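Local coordinates for protein diacylglycerol kinase (Bacillus anthracis, PDB 3S40) that probably transfers phosphate from ATP to diacylglycerol, giving phosphatidic acid, at residues A[82-87]-A[290-295]; A[227-230]-A[236-239]. All blocks are in the same frame, centred on the assembly; numbering follows the deposited sequence.

Interaction 1 of 2, residues A[82-87]-A[290-295]; sequences GLAPLE and QGHFTM
His292 NE2 donates to the backbone carbonyl of Ala84 over 2.7 Å, a nearly straight bond (168° at the hydrogen) that ties the turn leaving helix 73-83 of the diacylglycerol kinase catalytic domain to strand 284-296, which returns from the C-terminal beta-sandwich-like domain. The donor arrives on a lone pair of Ala84 O, in the carbonyl plane and at 129° to the C=O bond, and the oxygen lies almost exactly in the imidazole plane. His292 reaches across because its CG stands anti to the backbone N (chi1 -168°).

Phe293 lies next to it, and both residues face Val128 of strand 125-133 in a classic beta bulge, which lets two consecutive side chains serve the same turn. The Phe293 ring meets the chain at its edge: CZ is 3.6 Å from Ala84 N, which sits in the ring plane, and 3.8 Å from Ala84 CB. Leu83 CB comes in obliquely, 3.8 Å from Phe293 CE1. On the other side of the contact the chain folds into a type I turn from Leu83 to Leu86. Arg89 braces both segments, bonding to the carbonyls of Leu86 and His292. The turn itself is closed by Leu86 N donating to Leu83 O at 2.9 Å.

Interaction 2 of 2, residues A[227-230]-A[236-239]; sequences FVVK and AFKD
Strand 224-230 and helix 234-240 follow each other closely in the chain, and the helix packs on one side of the strand with the CA atoms of Val229 and Phe237 6.9 Å apart. This is a beta-alpha packing within the YegS-type beta-sandwich-like domain, where the short helix lies against the antiparallel sheet that holds the strand between 198-202 and 254-259. The contact is wholly apolar. Phe237 points from the helix toward the sheet, its CG anti to the backbone N (chi1 169°), and its ring receives Val229 over one face. Methyl CG2 of Val229 makes a CH-pi contact, 4.0 Å from the ring centroid and 25° off the normal, displaced toward the rim on the CD1 side. The other methyl, CG1, rests 3.8 Å from Phe237 CB, so both methyls lie on the same side of Phe237.

Two residues back along the strand, Phe227 comes from the same side of the sheet. Phe237 is buried among apolar side chains, with Phe213 edge-to-face and Leu198 and Ile254 of the flanking strands touching it. Phe227 presents its edge: CE2 lies 3.9 Å from Phe237 CD1, which sits in the Phe227 ring plane.

The two contacts lie on opposite sides of the chain's centre, their own centres 31 Å apart and their nearest atoms about 19 Å apart, so they do not touch. Along the chain, interaction 2 is nested inside the long loop that interaction 1 closes. Interaction 1 brings the late strand 284-296 back onto the catalytic domain, a long-range closure between regions 203 residues apart. Interaction 2 is a local strand-helix contact inside the C-terminal domain and spans a six-residue separation. In lipid kinases of this family, the active site probably lies between the two domains.

Interaction 1 of 2, residues A[82-87]-A[290-295]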
loop_
_atom_site.group_PDB
_atom_site.type_symbol
_atom_site.label_atom_id
_atom_site.label_comp_id
_atom_site.label_asym_id
_atom_site.label_seq_id
_atom_site.Cartn_x
_atom_site.Cartn_y
_atom_site.Cartn_z
ATOM N N GLY A 82 7.385 -0.025 10.030
ATOM C CA GLY A 82 7.581 0.293 11.427
ATOM C C GLY A 82 6.544 -0.380 12.300
ATOM O O GLY A 82 6.867 -0.987 13.309
ATOM N N LEU A 83 5.287 -0.289 11.903
ATOM C CA LEU A 83 4.197 -0.758 12.759
ATOM C C LEU A 83 3.905 -2.241 12.624
ATOM O O LEU A 83 3.596 -2.913 13.614
ATOM C CB LEU A 83 2.924 0.018 12.449
ATOM C CG LEU A 83 2.603 1.275 13.261
ATOM C CD1 LEU A 83 3.700 1.598 14.249
ATOM C CD2 LEU A 83 2.303 2.456 12.350
ATOM N N ALA A 84 3.989 -2.754 11.399
ATOM C CA ALA A 84 3.453 -4.084 11.131
ATOM C C ALA A 84 3.964 -5.174 12.091
ATOM O O ALA A 84 3.184 -6.007 12.553
ATOM C CB ALA A 84 3.675 -4.484 9.673
ATOM N N PRO A 85 5.269 -5.181 12.397
ATOM C CA PRO A 85 5.729 -6.294 13.249
ATOM C C PRO A 85 5.458 -6.136 14.747
ATOM O O PRO A 85 5.784 -7.041 15.511
ATOM C CB PRO A 85 7.236 -6.364 12.961
ATOM C CG PRO A 85 7.600 -5.031 12.422
ATOM C CD PRO A 85 6.380 -4.432 11.790
ATOM N N LEU A 86 4.837 -5.035 15.153
ATOM C CA LEU A 86 4.627 -4.748 16.562
ATOM C C LEU A 86 3.378 -5.395 17.144
ATOM O O LEU A 86 2.375 -5.577 16.442
ATOM C CB LEU A 86 4.531 -3.230 16.775
ATOM C CG LEU A 86 5.686 -2.394 16.216
ATOM C CD1 LEU A 86 5.563 -0.913 16.644
ATOM C CD2 LEU A 86 7.037 -2.975 16.629
ATOM N N GLU A 87 3.434 -5.716 18.438
ATOM C CA GLU A 87 2.288 -6.298 19.139
ATOM C C GLU A 87 1.199 -5.270 19.295
ATOM O O GLU A 87 0.011 -5.580 19.241
ATOM C CB GLU A 87 2.679 -6.822 20.527
ATOM C CG GLU A 87 3.693 -7.972 20.474
ATOM C CD GLU A 87 3.214 -9.154 19.623
ATOM O OE1 GLU A 87 2.064 -9.606 19.826
ATOM O OE2 GLU A 87 3.980 -9.620 18.744
ATOM N N GLN A 290 -5.108 -10.672 8.053
ATOM C CA GLN A 290 -6.398 -10.045 7.893
ATOM C C GLN A 290 -6.634 -8.974 8.961
ATOM O O GLN A 290 -6.424 -9.202 10.140
ATOM C CB GLN A 290 -7.491 -11.123 7.900
ATOM C CG GLN A 290 -8.783 -10.707 7.241
ATOM C CD GLN A 290 -9.721 -11.885 6.952
ATOM O OE1 GLN A 290 -9.286 -13.034 6.789
ATOM N NE2 GLN A 290 -11.014 -11.596 6.902
ATOM N N GLY A 291 -7.042 -7.790 8.523
ATOM C CA GLY A 291 -7.371 -6.716 9.437
ATOM C C GLY A 291 -6.247 -6.344 10.383
ATOM O O GLY A 291 -6.498 -5.956 11.515
ATOM N N HIS A 292 -5.013 -6.438 9.902
ATOM C CA HIS A 292 -3.823 -6.232 10.733
ATOM C C HIS A 292 -3.664 -4.774 11.162
ATOM O O HIS A 292 -3.224 -4.506 12.275
ATOM C CB HIS A 292 -2.579 -6.698 9.968
ATOM C CG HIS A 292 -1.341 -6.808 10.799
ATOM N ND1 HIS A 292 -1.206 -7.717 11.828
ATOM C CD2 HIS A 292 -0.167 -6.131 10.741
ATOM C CE1 HIS A 292 -0.003 -7.601 12.363
ATOM N NE2 HIS A 292 0.651 -6.647 11.719
ATOM N N PHE A 293 -4.005 -3.841 10.274
ATOM C CA PHE A 293 -4.038 -2.427 10.629
ATOM C C PHE A 293 -5.473 -1.967 10.696
ATOM O O PHE A 293 -6.350 -2.540 10.054
ATOM C CB PHE A 293 -3.335 -1.558 9.571
ATOM C CG PHE A 293 -1.826 -1.653 9.594
ATOM C CD1 PHE A 293 -1.156 -2.056 10.734
ATOM C CD2 PHE A 293 -1.082 -1.306 8.470
ATOM C CE1 PHE A 293 0.243 -2.118 10.753
ATOM C CE2 PHE A 293 0.309 -1.380 8.482
ATOM C CZ PHE A 293 0.967 -1.795 9.625
ATOM N N THR A 294 -5.692 -0.920 11.477
ATOM C CA THR A 294 -6.861 -0.072 11.345
ATOM C C THR A 294 -6.394 1.259 10.744
ATOM O O THR A 294 -5.364 1.815 11.153
ATOM C CB THR A 294 -7.545 0.180 12.709
ATOM O OG1 THR A 294 -6.638 0.872 13.579
ATOM C CG2 THR A 294 -7.945 -1.148 13.357
HETATM N N MSE A 295 -7.172 1.786 9.803
HETATM C CA MSE A 295 -6.798 3.003 9.119
HETATM C C MSE A 295 -7.966 3.964 8.963
HETATM O O MSE A 295 -9.122 3.561 8.808
HETATM C CB MSE A 295 -6.187 2.662 7.758
HETATM C CG MSE A 295 -5.070 1.652 7.870
HETATM SE SE MSE A 295 -3.780 1.629 6.407
HETATM C CE MSE A 295 -3.102 3.462 6.517
#

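Interaction 2 of 2, residues A[227-230]-A[236-239]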
loop_
_atom_site.group_PDB
_atom_site.type_symbol
_atom_site.label_atom_id
_atom_site.label_comp_id
_atom_site.label_asym_id
_atom_site.label_seq_id
_atom_site.Cartn_x
_atom_site.Cartn_y
_atom_site.Cartn_z
ATOM N N PHE A 227 -1.686 -12.150 -10.188
ATOM C CA PHE A 227 -1.911 -11.660 -11.536
ATOM C C PHE A 227 -0.671 -11.965 -12.369
ATOM O O PHE A 227 0.442 -11.497 -12.070
ATOM C CB PHE A 227 -2.195 -10.152 -11.501
ATOM C CG PHE A 227 -2.625 -9.572 -12.826
ATOM C CD1 PHE A 227 -3.949 -9.616 -13.218
ATOM C CD2 PHE A 227 -1.698 -8.987 -13.675
ATOM C CE1 PHE A 227 -4.351 -9.079 -14.433
ATOM C CE2 PHE A 227 -2.091 -8.444 -14.892
ATOM C CZ PHE A 227 -3.417 -8.489 -15.268
ATOM N N VAL A 228 -0.862 -12.766 -13.407
ATOM C CA VAL A 228 0.241 -13.174 -14.263
ATOM C C VAL A 228 0.006 -12.744 -15.701
ATOM O O VAL A 228 -1.038 -13.032 -16.279
ATOM C CB VAL A 228 0.407 -14.690 -14.241
ATOM C CG1 VAL A 228 1.546 -15.100 -15.164
ATOM C CG2 VAL A 228 0.654 -15.171 -12.818
ATOM N N VAL A 229 0.961 -12.044 -16.295
ATOM C CA VAL A 229 0.829 -11.785 -17.720
ATOM C C VAL A 229 1.710 -12.760 -18.483
ATOM O O VAL A 229 2.926 -12.780 -18.308
ATOM C CB VAL A 229 1.173 -10.360 -18.098
ATOM C CG1 VAL A 229 0.887 -10.144 -19.589
ATOM C CG2 VAL A 229 0.369 -9.386 -17.247
ATOM N N LYS A 230 1.081 -13.581 -19.315
ATOM C CA LYS A 230 1.798 -14.617 -20.043
ATOM C C LYS A 230 2.619 -14.003 -21.166
ATOM O O LYS A 230 2.391 -12.859 -21.559
ATOM C CB LYS A 230 0.814 -15.651 -20.590
ATOM C CG LYS A 230 -0.161 -16.157 -19.539
ATOM C CD LYS A 230 -1.146 -17.170 -20.101
ATOM C CE LYS A 230 -2.193 -17.546 -19.054
ATOM N NZ LYS A 230 -3.180 -18.554 -19.543
ATOM N N ALA A 236 -2.961 -7.548 -24.581
ATOM C CA ALA A 236 -4.141 -7.505 -23.727
ATOM C C ALA A 236 -3.850 -6.734 -22.446
ATOM O O ALA A 236 -4.666 -5.943 -21.975
ATOM C CB ALA A 236 -4.599 -8.916 -23.397
ATOM N N PHE A 237 -2.677 -6.980 -21.883
ATOM C CA PHE A 237 -2.295 -6.338 -20.640
ATOM C C PHE A 237 -2.158 -4.830 -20.805
ATOM O O PHE A 237 -2.490 -4.062 -19.898
ATOM C CB PHE A 237 -0.988 -6.925 -20.134
ATOM C CG PHE A 237 -0.389 -6.161 -19.004
ATOM C CD1 PHE A 237 -1.066 -6.027 -17.810
ATOM C CD2 PHE A 237 0.854 -5.576 -19.134
ATOM C CE1 PHE A 237 -0.511 -5.321 -16.764
ATOM C CE2 PHE A 237 1.411 -4.877 -18.096
ATOM C CZ PHE A 237 0.726 -4.749 -16.907
ATOM N N LYS A 238 -1.663 -4.410 -21.966
ATOM C CA LYS A 238 -1.552 -2.990 -22.263
ATOM C C LYS A 238 -2.931 -2.344 -22.176
ATOM O O LYS A 238 -3.066 -1.194 -21.745
ATOM C CB LYS A 238 -0.924 -2.776 -23.642
ATOM C CG LYS A 238 0.589 -2.971 -23.659
ATOM C CD LYS A 238 1.068 -3.641 -24.941
ATOM C CE LYS A 238 0.884 -2.751 -26.159
ATOM N NZ LYS A 238 1.295 -3.449 -27.413
ATOM N N ASP A 239 -3.952 -3.104 -22.561
ATOM C CA ASP A 239 -5.327 -2.618 -22.531
ATOM C C ASP A 239 -5.881 -2.419 -21.118
ATOM O O ASP A 239 -6.594 -1.450 -20.861
ATOM C CB ASP A 239 -6.240 -3.539 -23.342
ATOM C CG ASP A 239 -6.152 -3.274 -24.831
ATOM O OD1 ASP A 239 -5.918 -2.103 -25.208
ATOM O OD2 ASP A 239 -6.314 -4.230 -25.622
#